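Local coordinates for protein restriction endonuclease (Mycobacterium sp., PDB 4F0Q) that cleaves DNA in a manner dependent on cytosine methylation, acting as a tetrameric restriction endonuclease whose nuclease fold holds a magnesium ion, at residues Ala283-Thr288 and Thr417-Val422; Tyr290-Gly295 and Ala432-Thr437. One frame throughout, in Å; residues are numbered along the deposited sequence.

Contact 1. Residues Ala283-Thr288 and Thr417-Val422; sequences AATLQT and TVRRMV
Arg419 lays the aliphatic part of its side chain against Thr285, and this pair makes up most of a small contact between helix 281-292 and helix 411-425, which buries 113 Å² between the two segments. From CB the chain leaves with CG beside the backbone N (chi1 -83°), which carries it up to the threonine. There Arg419 CG touches both branches, lying 3.4 Å from Thr285 OG1 and 3.8 Å from Thr285 CG2. The next carbon comes closest, Arg419 CD to Thr285 OG1 at 3.3 Å. A bend at chi3 (43°) then turns the guanidinium so that one edge looks toward the hydroxyl, yet Arg419 NH1 stays 4.2 Å from Thr285 OG1. At the tip, NH2 makes a weak hydrogen bond to Thr98 O. Thr285 OG1 is itself bonded to Ala281 O, one turn back, which satisfies the hydroxyl within its own helix. Its methyl faces Val418, where Thr285 CG2 and Val418 CG1 are 4.4 Å apart; Val418 also packs on Leu289 and Leu430. With the polar ends engaged outside the two segments, no directional bond spans them, and their fit depends on the shapes of the touching side chains.

Contact 2. Residues Tyr290-Gly295 and Ala432-Thr437; sequences YKFYDG and ALLAST
The Phe292 ring takes Leu434 over one face, while at its edge, in the ring plane, lies CD2 of the neighbouring Tyr293. The Tyr293 ring in turn receives Phe292 CD2 over the centre of one face, 3.4 Å above the plane, and has Thr437 OG1 at its edge. Two consecutive aromatics thus reach helix 430-440 in different ways, one offering a face and the other its hydroxyl end.

Leu434 serves both. Its CD1 makes a CH-pi contact with Phe292, 3.9 Å from the ring centroid and 17° off the normal, and its CB rests 3.7 Å from Phe292 CE2. The other methyl turns to the tyrosine, with Leu434 CD2 3.6 Å from Tyr293 CE2. A branched leucine suits this place because its two methyls can address two rings at once. With CG anti to the backbone N (chi1 -174°), the Phe292 ring is carried out to Leu434.

Polar contact is left to Tyr293 OH. It is modelled as donating to Thr437 OG1, and that oxygen as donating on to Leu434 O, but Tyr293 OH to Thr437 OG1 and Thr437 OG1 to Leu434 O both measure 2.4 Å, so short that the details are doubtful. Thr437 OG1, set between the backbone N and the carbonyl carbon (chi1 62°), would link the two.

Tyr293 also packs on Ala299 and Leu303 of helix 297-314 and on Cys358, while Arg296 makes a cation-pi contact with Phe292. The Tyr293 side chain lies about 11 Å from the magnesium ion, whose site is formed by Asp334, Gln355 and Ala356 and does not include it. Through Phe292 and Tyr293 the end of helix 281-292 packs on helix 430-440, the last helix of the chain, within a nuclease domain of the PDDEXK clan.

From the N terminus the chain first builds the part that holds the large mixed sheet of eleven strands. Helix 281-292 then supplies the first segment of contact 1 and begins that of contact 2. Next come helix 297-314, the five-stranded mixed sheet with its magnesium site, and the helices between its later strands. Only then does helix 411-425 return to close the loop of contact 1, with 128 residues intervening. Helix 430-440 follows and closes the loop of contact 2, so the two loops cross. Their centres are 11 Å apart, and they meet where Leu433 CD2 lies 3.7 Å from Val422 CG2. Together they fasten both last-named helices to helix 281-292.

Contact 1. Residues Ala283-Thr288 and Thr417-Val422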
# COMPACT_ATOMS: atom_id res chain seq x y z
N ALA A 283 18.30 13.22 21.63
CA ALA A 283 17.93 12.60 22.90
C ALA A 283 17.21 13.61 23.79
O ALA A 283 16.15 13.32 24.35
CB ALA A 283 19.16 12.06 23.60
N ALA A 284 17.80 14.80 23.91
CA ALA A 284 17.21 15.88 24.68
C ALA A 284 15.87 16.29 24.07
O ALA A 284 14.90 16.56 24.79
CB ALA A 284 18.15 17.07 24.73
N THR A 285 15.82 16.33 22.74
CA THR A 285 14.59 16.63 22.02
C THR A 285 13.50 15.62 22.37
O THR A 285 12.37 16.00 22.66
CB THR A 285 14.82 16.62 20.50
OG1 THR A 285 15.74 17.66 20.15
CG2 THR A 285 13.50 16.84 19.76
N LEU A 286 13.86 14.34 22.35
CA LEU A 286 12.93 13.27 22.68
C LEU A 286 12.45 13.37 24.12
O LEU A 286 11.27 13.13 24.41
CB LEU A 286 13.56 11.91 22.42
CG LEU A 286 12.65 10.71 22.67
CD1 LEU A 286 11.42 10.77 21.77
CD2 LEU A 286 13.41 9.41 22.46
N GLN A 287 13.35 13.71 25.03
CA GLN A 287 12.99 13.88 26.43
C GLN A 287 11.99 15.02 26.59
O GLN A 287 11.01 14.90 27.33
CB GLN A 287 14.24 14.14 27.28
CG GLN A 287 15.15 12.93 27.41
CD GLN A 287 14.43 11.73 27.98
OE1 GLN A 287 14.53 10.62 27.45
NE2 GLN A 287 13.69 11.93 29.06
N THR A 288 12.24 16.11 25.88
CA THR A 288 11.32 17.24 25.87
C THR A 288 9.95 16.81 25.35
O THR A 288 8.92 17.16 25.92
CB THR A 288 11.85 18.40 25.00
OG1 THR A 288 13.15 18.79 25.46
CG2 THR A 288 10.92 19.59 25.07
N THR A 417 12.99 13.66 13.01
CA THR A 417 11.97 14.25 12.16
C THR A 417 11.47 15.56 12.73
O THR A 417 11.37 16.56 12.02
CB THR A 417 10.78 13.30 11.96
OG1 THR A 417 11.24 12.03 11.49
CG2 THR A 417 9.79 13.88 10.96
N VAL A 418 11.15 15.56 14.02
CA VAL A 418 10.66 16.75 14.70
C VAL A 418 11.70 17.88 14.66
O VAL A 418 11.36 19.03 14.39
CB VAL A 418 10.27 16.45 16.17
CG1 VAL A 418 10.21 17.72 16.99
CG2 VAL A 418 8.93 15.72 16.21
N ARG A 419 12.96 17.53 14.90
CA ARG A 419 14.04 18.50 14.83
C ARG A 419 14.17 19.10 13.43
O ARG A 419 14.34 20.32 13.28
CB ARG A 419 15.37 17.87 15.26
CG ARG A 419 15.57 17.84 16.77
CD ARG A 419 16.81 17.05 17.14
NE ARG A 419 17.94 17.36 16.27
CZ ARG A 419 18.78 18.37 16.47
NH1 ARG A 419 18.62 19.18 17.51
NH2 ARG A 419 19.78 18.58 15.62
N ARG A 420 14.07 18.25 12.41
CA ARG A 420 14.12 18.72 11.03
C ARG A 420 12.96 19.68 10.72
O ARG A 420 13.17 20.75 10.16
CB ARG A 420 14.08 17.53 10.06
CG ARG A 420 14.40 17.90 8.62
CD ARG A 420 14.12 16.74 7.66
NE ARG A 420 14.70 15.49 8.13
CZ ARG A 420 13.99 14.45 8.57
NH1 ARG A 420 12.66 14.52 8.59
NH2 ARG A 420 14.60 13.35 8.97
N MET A 421 11.75 19.28 11.11
CA MET A 421 10.55 20.09 10.90
C MET A 421 10.68 21.46 11.56
O MET A 421 10.42 22.49 10.94
CB MET A 421 9.33 19.37 11.48
CG MET A 421 8.93 18.10 10.75
SD MET A 421 7.80 17.08 11.72
CE MET A 421 6.46 18.22 12.02
N VAL A 422 11.10 21.45 12.82
CA VAL A 422 11.23 22.67 13.60
C VAL A 422 12.31 23.59 13.03
O VAL A 422 12.10 24.80 12.91
CB VAL A 422 11.52 22.35 15.08
CG1 VAL A 422 12.03 23.57 15.81
CG2 VAL A 422 10.27 21.81 15.75

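Contact 2. Residues Tyr290-Gly295 and Ala432-Thr437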
# COMPACT_ATOMS: atom_id res chain seq x y z
N TYR A 290 8.61 13.81 25.33
CA TYR A 290 7.94 12.92 26.28
C TYR A 290 7.39 13.69 27.47
O TYR A 290 6.24 13.48 27.87
CB TYR A 290 8.87 11.81 26.76
CG TYR A 290 8.30 11.05 27.94
CD1 TYR A 290 7.18 10.24 27.79
CD2 TYR A 290 8.86 11.16 29.20
CE1 TYR A 290 6.65 9.55 28.86
CE2 TYR A 290 8.33 10.48 30.28
CZ TYR A 290 7.22 9.67 30.10
OH TYR A 290 6.69 8.99 31.17
N LYS A 291 8.21 14.58 28.03
CA LYS A 291 7.80 15.35 29.20
C LYS A 291 6.65 16.31 28.88
O LYS A 291 5.82 16.60 29.74
CB LYS A 291 8.98 16.13 29.77
CG LYS A 291 10.07 15.25 30.36
CD LYS A 291 11.29 16.07 30.75
CE LYS A 291 12.41 15.18 31.26
NZ LYS A 291 13.64 15.95 31.58
N PHE A 292 6.60 16.78 27.64
CA PHE A 292 5.55 17.69 27.21
C PHE A 292 4.24 16.96 26.95
O PHE A 292 3.19 17.34 27.46
CB PHE A 292 5.98 18.46 25.96
CG PHE A 292 5.00 19.53 25.54
CD1 PHE A 292 4.98 20.76 26.17
CD2 PHE A 292 4.10 19.29 24.51
CE1 PHE A 292 4.09 21.74 25.78
CE2 PHE A 292 3.21 20.27 24.11
CZ PHE A 292 3.20 21.49 24.75
N TYR A 293 4.31 15.90 26.14
CA TYR A 293 3.12 15.17 25.73
C TYR A 293 2.78 14.01 26.66
O TYR A 293 2.02 13.11 26.30
CB TYR A 293 3.28 14.65 24.30
CG TYR A 293 3.32 15.74 23.26
CD1 TYR A 293 2.16 16.39 22.86
CD2 TYR A 293 4.52 16.12 22.67
CE1 TYR A 293 2.19 17.38 21.91
CE2 TYR A 293 4.55 17.12 21.72
CZ TYR A 293 3.39 17.74 21.34
OH TYR A 293 3.43 18.73 20.38
N ASP A 294 3.35 14.03 27.87
CA ASP A 294 3.05 13.00 28.86
C ASP A 294 1.61 13.12 29.31
O ASP A 294 0.95 12.11 29.60
CB ASP A 294 3.99 13.12 30.06
CG ASP A 294 3.90 11.94 30.99
OD1 ASP A 294 3.50 10.85 30.53
OD2 ASP A 294 4.22 12.09 32.19
N GLY A 295 1.11 14.35 29.36
CA GLY A 295 -0.27 14.61 29.73
C GLY A 295 -1.06 15.23 28.60
O GLY A 295 -2.15 15.76 28.81
N ALA A 432 7.07 26.51 19.15
CA ALA A 432 6.10 26.92 18.14
C ALA A 432 5.30 25.72 17.66
O ALA A 432 4.07 25.75 17.61
CB ALA A 432 6.81 27.60 16.98
N LEU A 433 6.01 24.64 17.33
CA LEU A 433 5.38 23.41 16.89
C LEU A 433 4.53 22.78 17.99
O LEU A 433 3.38 22.40 17.75
CB LEU A 433 6.43 22.40 16.41
CG LEU A 433 5.90 21.04 15.97
CD1 LEU A 433 4.90 21.19 14.83
CD2 LEU A 433 7.04 20.11 15.57
N LEU A 434 5.09 22.68 19.20
CA LEU A 434 4.36 22.06 20.30
C LEU A 434 3.07 22.81 20.63
O LEU A 434 2.00 22.20 20.75
CB LEU A 434 5.24 21.95 21.55
CG LEU A 434 6.57 21.19 21.42
CD1 LEU A 434 7.13 20.83 22.79
CD2 LEU A 434 6.42 19.95 20.55
N ALA A 435 3.17 24.13 20.75
CA ALA A 435 2.01 24.97 21.02
C ALA A 435 1.02 24.92 19.88
O ALA A 435 -0.19 25.02 20.09
CB ALA A 435 2.45 26.41 21.29
N SER A 436 1.52 24.77 18.66
CA SER A 436 0.66 24.57 17.50
C SER A 436 -0.18 23.30 17.69
O SER A 436 -1.39 23.31 17.49
CB SER A 436 1.47 24.48 16.22
OG SER A 436 0.65 24.19 15.11
N THR A 437 0.49 22.22 18.08
CA THR A 437 -0.19 20.94 18.29
C THR A 437 -1.21 21.02 19.43
O THR A 437 -2.28 20.41 19.35
CB THR A 437 0.80 19.80 18.58
OG1 THR A 437 1.53 20.08 19.78
CG2 THR A 437 1.77 19.63 17.42